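Local coordinates for protein pngf-ii (Elizabethkingia meningoseptica, PDB 4R4X) that acts as a peptide:N-glycosidase (PNGase), a hydrolase that removes N-linked glycans from glycoproteins, at residues A[260-263]-A[264-268]; A[387-390]-A[391-394]; A[173-176]-A[177-181]. All coordinates share one frame; numbering follows the deposited sequence.

Interaction 3 comes first along the chain, on helix 173-182, and stands alone: its centre is about 42 Å from that of interaction 1 and about 43 Å from that of interaction 2, across the centre of the molecule. It belongs to the N-terminal beta domain. Interactions 1 and 2 follow in that order, their centres about 12 Å apart. Helix 262-268, in the region related to the N-terminal part of peptide-N-glycosidase F, carries interaction 1, while interaction 2 lies in the loop between strands 378-384 and 406-412. The two touch: Tyr-262 OH is 2.5 Å from Gln-394 OE1, a probable hydrogen bond, so a helix and a loop distant in sequence are joined.

Interaction 1. Residues A[260-263]-A[264-268]; sequences ISYY and TGLTQ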
ATOM      1  N   ILE A 260     -27.451  -0.912 -14.584  1.00 18.34           N
ATOM      2  CA  ILE A 260     -27.647  -0.571 -13.182  1.00 18.06           C
ATOM      3  C   ILE A 260     -26.356  -0.875 -12.384  1.00 16.34           C
ATOM      4  O   ILE A 260     -25.666  -1.825 -12.686  1.00 15.52           O
ATOM      5  CB  ILE A 260     -28.784  -1.402 -12.552  1.00 19.63           C
ATOM      6  CG1 ILE A 260     -30.046  -1.383 -13.413  1.00 22.28           C
ATOM      7  CG2 ILE A 260     -29.137  -0.882 -11.158  1.00 20.86           C
ATOM      8  CD1 ILE A 260     -31.089  -2.399 -12.971  1.00 23.53           C
ATOM      9  N   SER A 261     -26.043  -0.049 -11.386  1.00 14.80           N
ATOM     10  CA  SER A 261     -24.929  -0.307 -10.484  1.00 14.48           C
ATOM     11  C   SER A 261     -25.361  -0.002  -9.060  1.00 14.30           C
ATOM     12  O   SER A 261     -26.432   0.536  -8.812  1.00 14.79           O
ATOM     13  CB  SER A 261     -23.727   0.593 -10.808  1.00 14.01           C
ATOM     14  OG  SER A 261     -23.967   1.911 -10.352  1.00 14.34           O
ATOM     15  N   TYR A 262     -24.482  -0.284  -8.115  1.00 14.06           N
ATOM     16  CA  TYR A 262     -24.777   0.061  -6.742  1.00 14.07           C
ATOM     17  C   TYR A 262     -24.963   1.569  -6.579  1.00 13.66           C
ATOM     18  O   TYR A 262     -25.689   2.004  -5.673  1.00 13.36           O
ATOM     19  CB  TYR A 262     -23.663  -0.459  -5.849  1.00 14.30           C
ATOM     20  CG  TYR A 262     -24.025  -0.676  -4.404  1.00 14.00           C
ATOM     21  CD1 TYR A 262     -24.887  -1.686  -4.019  1.00 14.36           C
ATOM     22  CD2 TYR A 262     -23.428   0.072  -3.420  1.00 14.34           C
ATOM     23  CE1 TYR A 262     -25.176  -1.909  -2.673  1.00 13.82           C
ATOM     24  CE2 TYR A 262     -23.705  -0.127  -2.082  1.00 14.53           C
ATOM     25  CZ  TYR A 262     -24.568  -1.133  -1.707  1.00 14.28           C
ATOM     26  OH  TYR A 262     -24.816  -1.343  -0.369  1.00 14.46           O
ATOM     27  N   TYR A 263     -24.327   2.361  -7.451  1.00 14.47           N
ATOM     28  CA  TYR A 263     -24.491   3.833  -7.464  1.00 15.62           C
ATOM     29  C   TYR A 263     -25.926   4.274  -7.771  1.00 15.52           C
ATOM     30  O   TYR A 263     -26.406   5.267  -7.231  1.00 15.45           O
ATOM     31  CB  TYR A 263     -23.511   4.485  -8.456  1.00 16.69           C
ATOM     32  CG  TYR A 263     -23.391   5.999  -8.383  1.00 17.90           C
ATOM     33  CD1 TYR A 263     -22.965   6.626  -7.219  1.00 19.23           C
ATOM     34  CD2 TYR A 263     -23.649   6.803  -9.504  1.00 19.48           C
ATOM     35  CE1 TYR A 263     -22.830   8.003  -7.151  1.00 19.82           C
ATOM     36  CE2 TYR A 263     -23.476   8.184  -9.453  1.00 20.18           C
ATOM     37  CZ  TYR A 263     -23.073   8.771  -8.276  1.00 19.81           C
ATOM     38  OH  TYR A 263     -22.915  10.132  -8.166  1.00 19.81           O
ATOM     39  N   THR A 264     -26.613   3.524  -8.607  1.00 15.97           N
ATOM     40  CA  THR A 264     -28.045   3.759  -8.837  1.00 16.58           C
ATOM     41  C   THR A 264     -28.824   3.645  -7.518  1.00 16.69           C
ATOM     42  O   THR A 264     -29.653   4.493  -7.206  1.00 16.93           O
ATOM     43  CB  THR A 264     -28.625   2.748  -9.835  1.00 17.07           C
ATOM     44  OG1 THR A 264     -27.654   2.487 -10.857  1.00 16.96           O
ATOM     45  CG2 THR A 264     -29.906   3.303 -10.454  1.00 17.56           C
ATOM     46  N   GLY A 265     -28.525   2.603  -6.742  1.00 16.56           N
ATOM     47  CA  GLY A 265     -29.093   2.450  -5.414  1.00 16.64           C
ATOM     48  C   GLY A 265     -28.755   3.604  -4.485  1.00 16.11           C
ATOM     49  O   GLY A 265     -29.627   4.133  -3.794  1.00 16.42           O
ATOM     50  N   LEU A 266     -27.494   4.004  -4.453  1.00 15.94           N
ATOM     51  CA  LEU A 266     -27.087   5.094  -3.573  1.00 15.52           C
ATOM     52  C   LEU A 266     -27.733   6.428  -3.956  1.00 15.56           C
ATOM     53  O   LEU A 266     -28.150   7.187  -3.074  1.00 14.79           O
ATOM     54  CB  LEU A 266     -25.573   5.241  -3.557  1.00 15.37           C
ATOM     55  CG  LEU A 266     -24.729   4.102  -2.972  1.00 15.19           C
ATOM     56  CD1 LEU A 266     -23.291   4.300  -3.383  1.00 15.61           C
ATOM     57  CD2 LEU A 266     -24.813   4.071  -1.453  1.00 15.91           C
ATOM     58  N   THR A 267     -27.818   6.730  -5.248  1.00 15.59           N
ATOM     59  CA  THR A 267     -28.292   8.055  -5.659  1.00 17.68           C
ATOM     60  C   THR A 267     -29.812   8.153  -5.724  1.00 18.14           C
ATOM     61  O   THR A 267     -30.388   9.209  -5.399  1.00 18.50           O
ATOM     62  CB  THR A 267     -27.727   8.478  -7.029  1.00 18.10           C
ATOM     63  OG1 THR A 267     -28.080   7.504  -7.990  1.00 19.06           O
ATOM     64  CG2 THR A 267     -26.230   8.626  -6.985  1.00 19.34           C
ATOM     65  N   GLN A 268     -30.457   7.080  -6.173  1.00 19.33           N
ATOM     66  CA  GLN A 268     -31.923   7.046  -6.325  1.00 20.36           C
ATOM     67  C   GLN A 268     -32.631   6.444  -5.122  1.00 18.94           C
ATOM     68  O   GLN A 268     -33.768   6.808  -4.816  1.00 17.43           O
ATOM     69  CB  GLN A 268     -32.346   6.217  -7.544  1.00 22.25           C
ATOM     70  CG  GLN A 268     -31.768   6.678  -8.861  1.00 25.34           C
ATOM     71  CD  GLN A 268     -31.828   8.176  -9.025  1.00 28.19           C
ATOM     72  OE1 GLN A 268     -30.790   8.828  -9.168  1.00 33.90           O
ATOM     73  NE2 GLN A 268     -33.043   8.742  -8.967  1.00 27.65           N
TER
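Ser-261 and Thr-264 form a capping box at the start of helix 262-268, a short helix in the peptide-N-glycosidase F region that follows strand 248-253. Ser-261 is the N-cap. Its backbone N donates to Thr-264 OG1 at 3.1 Å, and with an N-H...O angle of 176° the bond is nearly straight. Thr-264 OG1 can accept it because chi1 of -38° sets the hydroxyl beside its own backbone N, facing back down the chain. The serine hydroxyl takes its capping bond, bent and weak, from Tyr-263 N at 3.0 Å, one residue earlier than in the textbook box; Thr-264 N makes a weak bond to Ser-261 O instead. The Ile-260 CG2 methyl is in van der Waals contact with the threonine hydroxyl, 3.7 Å from OG1.

One turn further on, Thr-267 lies over Tyr-263. The phenol ring, swung anti to its backbone N (chi1 -169°), presents a face to the Thr-267 methyl, and CG2 sits 3.5 Å from the ring centroid in a CH-pi contact. In the backbone, Thr-267 N is hydrogen-bonded to Tyr-263 O at 2.8 Å. Thr-267 OG1 is also close to this carbonyl, although Gln-268 OE1 lies within reach of the same hydroxyl. At the edge of the Tyr-263 ring is Leu-266 CD1, which also lies 4.2 Å from Tyr-262 CD2. Both tyrosine hydroxyls are engaged elsewhere: Tyr-263 OH with Gln-209, Tyr-262 OH with Gln-394.

The Ser-261 N-H is thus well bonded by Thr-264 OG1, whereas the Tyr-263 N-H is only weakly capped; the serine oxygen would be expected to interact favourably with the positive end of the helix dipole. The methyl on one face, with OH held by Gln-209, would be expected to restrict the Tyr-263 ring.

Interaction 2. Residues A[387-390]-A[391-394]; sequences NVME and MAGQ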
ATOM      1  N   ASN A 387     -24.217  -5.351   3.429  1.00 13.97           N
ATOM      2  CA  ASN A 387     -25.141  -4.226   3.276  1.00 14.63           C
ATOM      3  C   ASN A 387     -24.524  -2.891   3.710  1.00 15.21           C
ATOM      4  O   ASN A 387     -24.764  -2.342   4.814  1.00 14.89           O
ATOM      5  CB  ASN A 387     -26.511  -4.513   3.885  1.00 15.39           C
ATOM      6  CG  ASN A 387     -26.462  -4.759   5.373  1.00 16.30           C
ATOM      7  OD1 ASN A 387     -25.502  -5.340   5.896  1.00 16.61           O
ATOM      8  ND2 ASN A 387     -27.502  -4.311   6.069  1.00 15.96           N
ATOM      9  N   VAL A 388     -23.701  -2.385   2.800  1.00 15.29           N
ATOM     10  CA  VAL A 388     -23.085  -1.084   2.936  1.00 15.09           C
ATOM     11  C   VAL A 388     -24.171  -0.037   3.059  1.00 14.79           C
ATOM     12  O   VAL A 388     -23.959   0.984   3.721  1.00 14.75           O
ATOM     13  CB  VAL A 388     -22.132  -0.816   1.760  1.00 15.19           C
ATOM     14  CG1 VAL A 388     -21.963   0.668   1.448  1.00 15.64           C
ATOM     15  CG2 VAL A 388     -20.777  -1.475   2.042  1.00 15.45           C
HETATM   16  N   MSE A 389     -25.331  -0.306   2.449  1.00 14.88           N
HETATM   17  CA  MSE A 389     -26.492   0.584   2.571  1.00 16.35           C
HETATM   18  C   MSE A 389     -27.378   0.254   3.771  1.00 16.75           C
HETATM   19  O   MSE A 389     -28.589   0.499   3.750  1.00 16.28           O
HETATM   20  CB  MSE A 389     -27.256   0.557   1.228  1.00 17.35           C
HETATM   21  CG  MSE A 389     -26.561   1.466   0.228  1.00 19.73           C
HETATM   22 SE   MSE A 389     -27.520   1.337  -1.502  1.00 25.97          SE
HETATM   23  CE  MSE A 389     -29.024   2.493  -1.008  1.00 23.52           C
ATOM     24  N   GLU A 390     -26.766  -0.283   4.821  1.00 17.65           N
ATOM     25  CA  GLU A 390     -27.457  -0.574   6.090  1.00 18.74           C
ATOM     26  C   GLU A 390     -28.291   0.605   6.606  1.00 18.69           C
ATOM     27  O   GLU A 390     -29.400   0.409   7.109  1.00 16.68           O
ATOM     28  CB  GLU A 390     -26.416  -0.944   7.136  1.00 21.15           C
ATOM     29  CG  GLU A 390     -26.947  -1.253   8.529  1.00 23.45           C
ATOM     30  CD  GLU A 390     -25.817  -1.425   9.554  1.00 26.30           C
ATOM     31  OE1 GLU A 390     -26.118  -1.595  10.750  1.00 25.86           O
ATOM     32  OE2 GLU A 390     -24.628  -1.387   9.163  1.00 27.35           O
HETATM   33  N   MSE A 391     -27.763   1.802   6.509  1.00 18.42           N
HETATM   34  CA  MSE A 391     -28.468   3.011   7.003  1.00 21.44           C
HETATM   35  C   MSE A 391     -29.109   3.732   5.817  1.00 20.06           C
HETATM   36  O   MSE A 391     -29.276   4.949   5.821  1.00 20.25           O
HETATM   37  CB  MSE A 391     -27.467   3.870   7.786  1.00 23.24           C
HETATM   38  CG  MSE A 391     -27.133   3.264   9.156  1.00 27.47           C
HETATM   39 SE   MSE A 391     -25.505   2.113   9.045  1.00 39.04          SE
HETATM   40  CE  MSE A 391     -25.501   1.600  10.962  1.00 32.23           C
ATOM     41  N   ALA A 392     -29.422   2.983   4.767  1.00 19.17           N
ATOM     42  CA  ALA A 392     -30.139   3.515   3.619  1.00 18.99           C
ATOM     43  C   ALA A 392     -31.112   2.500   3.049  1.00 19.04           C
ATOM     44  O   ALA A 392     -31.359   2.512   1.844  1.00 19.15           O
ATOM     45  CB  ALA A 392     -29.157   3.961   2.550  1.00 19.63           C
ATOM     46  N   GLY A 393     -31.621   1.607   3.904  1.00 17.70           N
ATOM     47  CA  GLY A 393     -32.688   0.680   3.552  1.00 18.58           C
ATOM     48  C   GLY A 393     -32.298  -0.701   3.017  1.00 18.86           C
ATOM     49  O   GLY A 393     -33.167  -1.474   2.633  1.00 18.26           O
ATOM     50  N   GLN A 394     -31.009  -1.032   2.988  1.00 17.51           N
ATOM     51  CA  GLN A 394     -30.601  -2.361   2.479  1.00 17.60           C
ATOM     52  C   GLN A 394     -30.611  -3.376   3.619  1.00 18.23           C
ATOM     53  O   GLN A 394     -29.957  -3.164   4.644  1.00 16.87           O
ATOM     54  CB  GLN A 394     -29.212  -2.306   1.838  1.00 17.17           C
ATOM     55  CG  GLN A 394     -28.819  -3.593   1.120  1.00 16.91           C
ATOM     56  CD  GLN A 394     -27.427  -3.555   0.492  1.00 16.27           C
ATOM     57  OE1 GLN A 394     -26.613  -2.657   0.741  1.00 16.03           O
ATOM     58  NE2 GLN A 394     -27.161  -4.531  -0.355  1.00 16.30           N
TER
HETATM   59  O   HOH W   1     -25.372   2.751   5.302  1.00 14.47           O
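The amide of Gln-394 carries Asn-387 CB over one face, 3.6 Å from its CD, and its OE1 accepts Met-389 N in the carbonyl plane at 3.2 Å. That oxygen has a second partner, Tyr-262 on helix 262-268. From the Asn-387 amide, ND2 donates to Gln-394 O, 3.1 Å away and almost in the amide plane, although the donor stands above the plane of that carbonyl. A third flat group, the Glu-390 carboxylate, has selenomethionine Met-391 over one face, with CE 3.3 Å from OE1. Met-391 reaches there by a bend at chi2 (93°), lying alongside the extended glutamate, whose OE1 is bonded by Tyr-396 OH.

Met-389 O is gripped twice, by Ala-392 N at 2.8 Å and Gln-394 N at 3.0 Å, from opposite faces of its carbonyl plane. A water bridges Val-388 O and Met-391 N.

These bonds tie residues of a type I beta turn, Asn-387 to Glu-390, to the chain that follows it. The turn, closed by Glu-390 N to Asn-387 O, lies in the loop between strands 378-384 and 406-412, strapped by Gln-394 and docked on helix 262-268.

Interaction 3. Residues A[173-176]-A[177-181]; sequences ALTY and KDMIW
The ring of Tyr-176 packs against Ile-180, one turn further on in helix 173-182. CB lies 3.1 Å from Lys-177 N, the next peptide nitrogen, and CG is held anti to the tyrosine's own backbone N (chi1 175°), which carries the ring out from the helix axis. CD2 is still near Lys-177 N but begins to meet Ile-180 CD1. Further along the ring the isoleucine takes over: CE2 makes the closest side-chain approach, 3.6 Å to CD1, and CZ follows at 3.9 Å. The methyl comes in obliquely to the ring. At the tip, OH looks beyond the helix for its polar partner and hydrogen-bonds Glu-49 OE1, which gives a buried polar group a partner and fixes the far end of the side chain.

Beneath the side chains runs ordinary alpha-helical bonding. Ile-180 N donates to Tyr-176 O at 3.1 Å, tying together the same two residues whose side chains pack, while Met-179 N reaches Thr-175 O at 2.9 Å. Lys-177 N, bonded to Ala-173 O, has the longest of these links, at 3.3 Å. The lysine chain bends at chi2 (-70°) after its CG has passed 3.5 Å from Ala-173 O. On another side of the helix Asp-178 pairs through OD2 with Lys-182 in a salt bridge, and Thr-175 OG1 is hydrogen-bonded to Asp-172 OD2 at the start of the helix.

The apolar side of the helix lies on the beta structure of the N-terminal domain. Tyr-176 packs on Gln-62 and Ala-64 of strand 59-65 and on Val-72 and Thr-74 of the antiparallel neighbour 70-76; Ile-180 reaches Ala-64 and Pro-47. Through these two residues the helix packs on both strands, and the chain then runs on to strand 186-196.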
ATOM      1  N   ALA A 173      16.262  16.934   6.556  1.00 15.91           N
ATOM      2  CA  ALA A 173      16.786  15.640   6.129  1.00 16.03           C
ATOM      3  C   ALA A 173      15.700  14.550   6.046  1.00 15.83           C
ATOM      4  O   ALA A 173      15.731  13.713   5.158  1.00 15.85           O
ATOM      5  CB  ALA A 173      17.927  15.190   7.042  1.00 16.61           C
ATOM      6  N   LEU A 174      14.764  14.546   6.979  1.00 15.85           N
ATOM      7  CA  LEU A 174      13.718  13.521   6.974  1.00 16.64           C
ATOM      8  C   LEU A 174      12.805  13.693   5.776  1.00 14.97           C
ATOM      9  O   LEU A 174      12.431  12.720   5.133  1.00 14.03           O
ATOM     10  CB  LEU A 174      12.888  13.558   8.259  1.00 18.59           C
ATOM     11  CG  LEU A 174      13.632  13.076   9.509  1.00 20.80           C
ATOM     12  CD1 LEU A 174      12.781  13.338  10.745  1.00 22.50           C
ATOM     13  CD2 LEU A 174      14.006  11.608   9.405  1.00 22.48           C
ATOM     14  N   THR A 175      12.424  14.930   5.503  1.00 13.48           N
ATOM     15  CA  THR A 175      11.579  15.235   4.361  1.00 13.69           C
ATOM     16  C   THR A 175      12.272  14.915   3.025  1.00 13.36           C
ATOM     17  O   THR A 175      11.652  14.394   2.101  1.00 12.86           O
ATOM     18  CB  THR A 175      11.137  16.714   4.406  1.00 13.65           C
ATOM     19  OG1 THR A 175      10.414  16.932   5.619  1.00 14.11           O
ATOM     20  CG2 THR A 175      10.275  17.062   3.227  1.00 14.00           C
ATOM     21  N   TYR A 176      13.543  15.269   2.928  1.00 14.03           N
ATOM     22  CA  TYR A 176      14.363  14.971   1.754  1.00 14.29           C
ATOM     23  C   TYR A 176      14.243  13.469   1.381  1.00 14.17           C
ATOM     24  O   TYR A 176      13.910  13.115   0.240  1.00 13.06           O
ATOM     25  CB  TYR A 176      15.811  15.379   2.057  1.00 14.37           C
ATOM     26  CG  TYR A 176      16.804  15.028   0.990  1.00 14.46           C
ATOM     27  CD1 TYR A 176      17.035  15.885  -0.089  1.00 14.62           C
ATOM     28  CD2 TYR A 176      17.558  13.871   1.081  1.00 14.54           C
ATOM     29  CE1 TYR A 176      17.944  15.564  -1.079  1.00 14.76           C
ATOM     30  CE2 TYR A 176      18.482  13.552   0.108  1.00 14.99           C
ATOM     31  CZ  TYR A 176      18.665  14.406  -0.963  1.00 14.59           C
ATOM     32  OH  TYR A 176      19.547  14.055  -1.920  1.00 16.06           O
ATOM     33  N   LYS A 177      14.478  12.601   2.363  1.00 14.16           N
ATOM     34  CA  LYS A 177      14.448  11.153   2.135  1.00 15.22           C
ATOM     35  C   LYS A 177      13.050  10.689   1.770  1.00 14.80           C
ATOM     36  O   LYS A 177      12.876   9.821   0.904  1.00 13.75           O
ATOM     37  CB  LYS A 177      14.921  10.391   3.380  1.00 16.70           C
ATOM     38  CG  LYS A 177      16.382  10.619   3.750  1.00 19.02           C
ATOM     39  CD  LYS A 177      17.318   9.986   2.752  1.00 22.20           C
ATOM     40  CE  LYS A 177      18.755  10.031   3.243  1.00 24.75           C
ATOM     41  NZ  LYS A 177      19.577   9.178   2.370  1.00 27.36           N
ATOM     42  N   ASP A 178      12.063  11.257   2.454  1.00 14.41           N
ATOM     43  CA  ASP A 178      10.653  10.921   2.232  1.00 15.19           C
ATOM     44  C   ASP A 178      10.236  11.223   0.802  1.00 16.21           C
ATOM     45  O   ASP A 178       9.537  10.426   0.160  1.00 15.29           O
ATOM     46  CB  ASP A 178       9.766  11.708   3.209  1.00 15.25           C
ATOM     47  CG  ASP A 178       8.302  11.283   3.153  1.00 16.16           C
ATOM     48  OD1 ASP A 178       7.981  10.129   3.534  1.00 15.80           O
ATOM     49  OD2 ASP A 178       7.455  12.122   2.761  1.00 17.51           O
HETATM   50  N   MSE A 179      10.684  12.369   0.293  1.00 16.35           N
HETATM   51  CA  MSE A 179      10.332  12.773  -1.073  0.50 16.82           C
HETATM   52  C   MSE A 179      11.001  11.881  -2.090  1.00 16.15           C
HETATM   53  O   MSE A 179      10.385  11.525  -3.109  1.00 14.45           O
HETATM   54  CB  MSE A 179      10.636  14.249  -1.303  0.50 18.26           C
HETATM   55  CG  MSE A 179       9.630  15.052  -0.477  0.50 20.32           C
HETATM   56 SE   MSE A 179       9.963  16.976  -0.677  0.50 25.82          SE
HETATM   57  CE  MSE A 179       9.320  17.179  -2.530  0.50 24.05           C
ATOM     58  N   ILE A 180      12.240  11.479  -1.836  1.00 14.93           N
ATOM     59  CA  ILE A 180      12.896  10.484  -2.700  1.00 14.47           C
ATOM     60  C   ILE A 180      12.066   9.186  -2.722  1.00 14.44           C
ATOM     61  O   ILE A 180      11.764   8.635  -3.808  1.00 13.83           O
ATOM     62  CB  ILE A 180      14.332  10.151  -2.235  1.00 15.11           C
ATOM     63  CG1 ILE A 180      15.269  11.345  -2.430  1.00 15.04           C
ATOM     64  CG2 ILE A 180      14.902   8.947  -3.005  1.00 15.42           C
ATOM     65  CD1 ILE A 180      16.634  11.144  -1.812  1.00 15.92           C
ATOM     66  N   TRP A 181      11.690   8.701  -1.535  1.00 13.85           N
ATOM     67  CA  TRP A 181      10.881   7.473  -1.416  1.00 14.06           C
ATOM     68  C   TRP A 181       9.580   7.562  -2.205  1.00 14.71           C
ATOM     69  O   TRP A 181       9.289   6.686  -3.055  1.00 14.08           O
ATOM     70  CB  TRP A 181      10.619   7.126   0.048  1.00 14.20           C
ATOM     71  CG  TRP A 181       9.593   6.058   0.263  1.00 14.21           C
ATOM     72  CD1 TRP A 181       9.599   4.786  -0.246  1.00 14.79           C
ATOM     73  CD2 TRP A 181       8.401   6.174   1.035  1.00 14.04           C
ATOM     74  NE1 TRP A 181       8.489   4.088   0.191  1.00 14.92           N
ATOM     75  CE2 TRP A 181       7.727   4.925   0.966  1.00 14.21           C
ATOM     76  CE3 TRP A 181       7.842   7.198   1.796  1.00 14.23           C
ATOM     77  CZ2 TRP A 181       6.533   4.691   1.619  1.00 14.16           C
ATOM     78  CZ3 TRP A 181       6.656   6.981   2.433  1.00 14.68           C
ATOM     79  CH2 TRP A 181       5.996   5.726   2.343  1.00 15.18           C
TER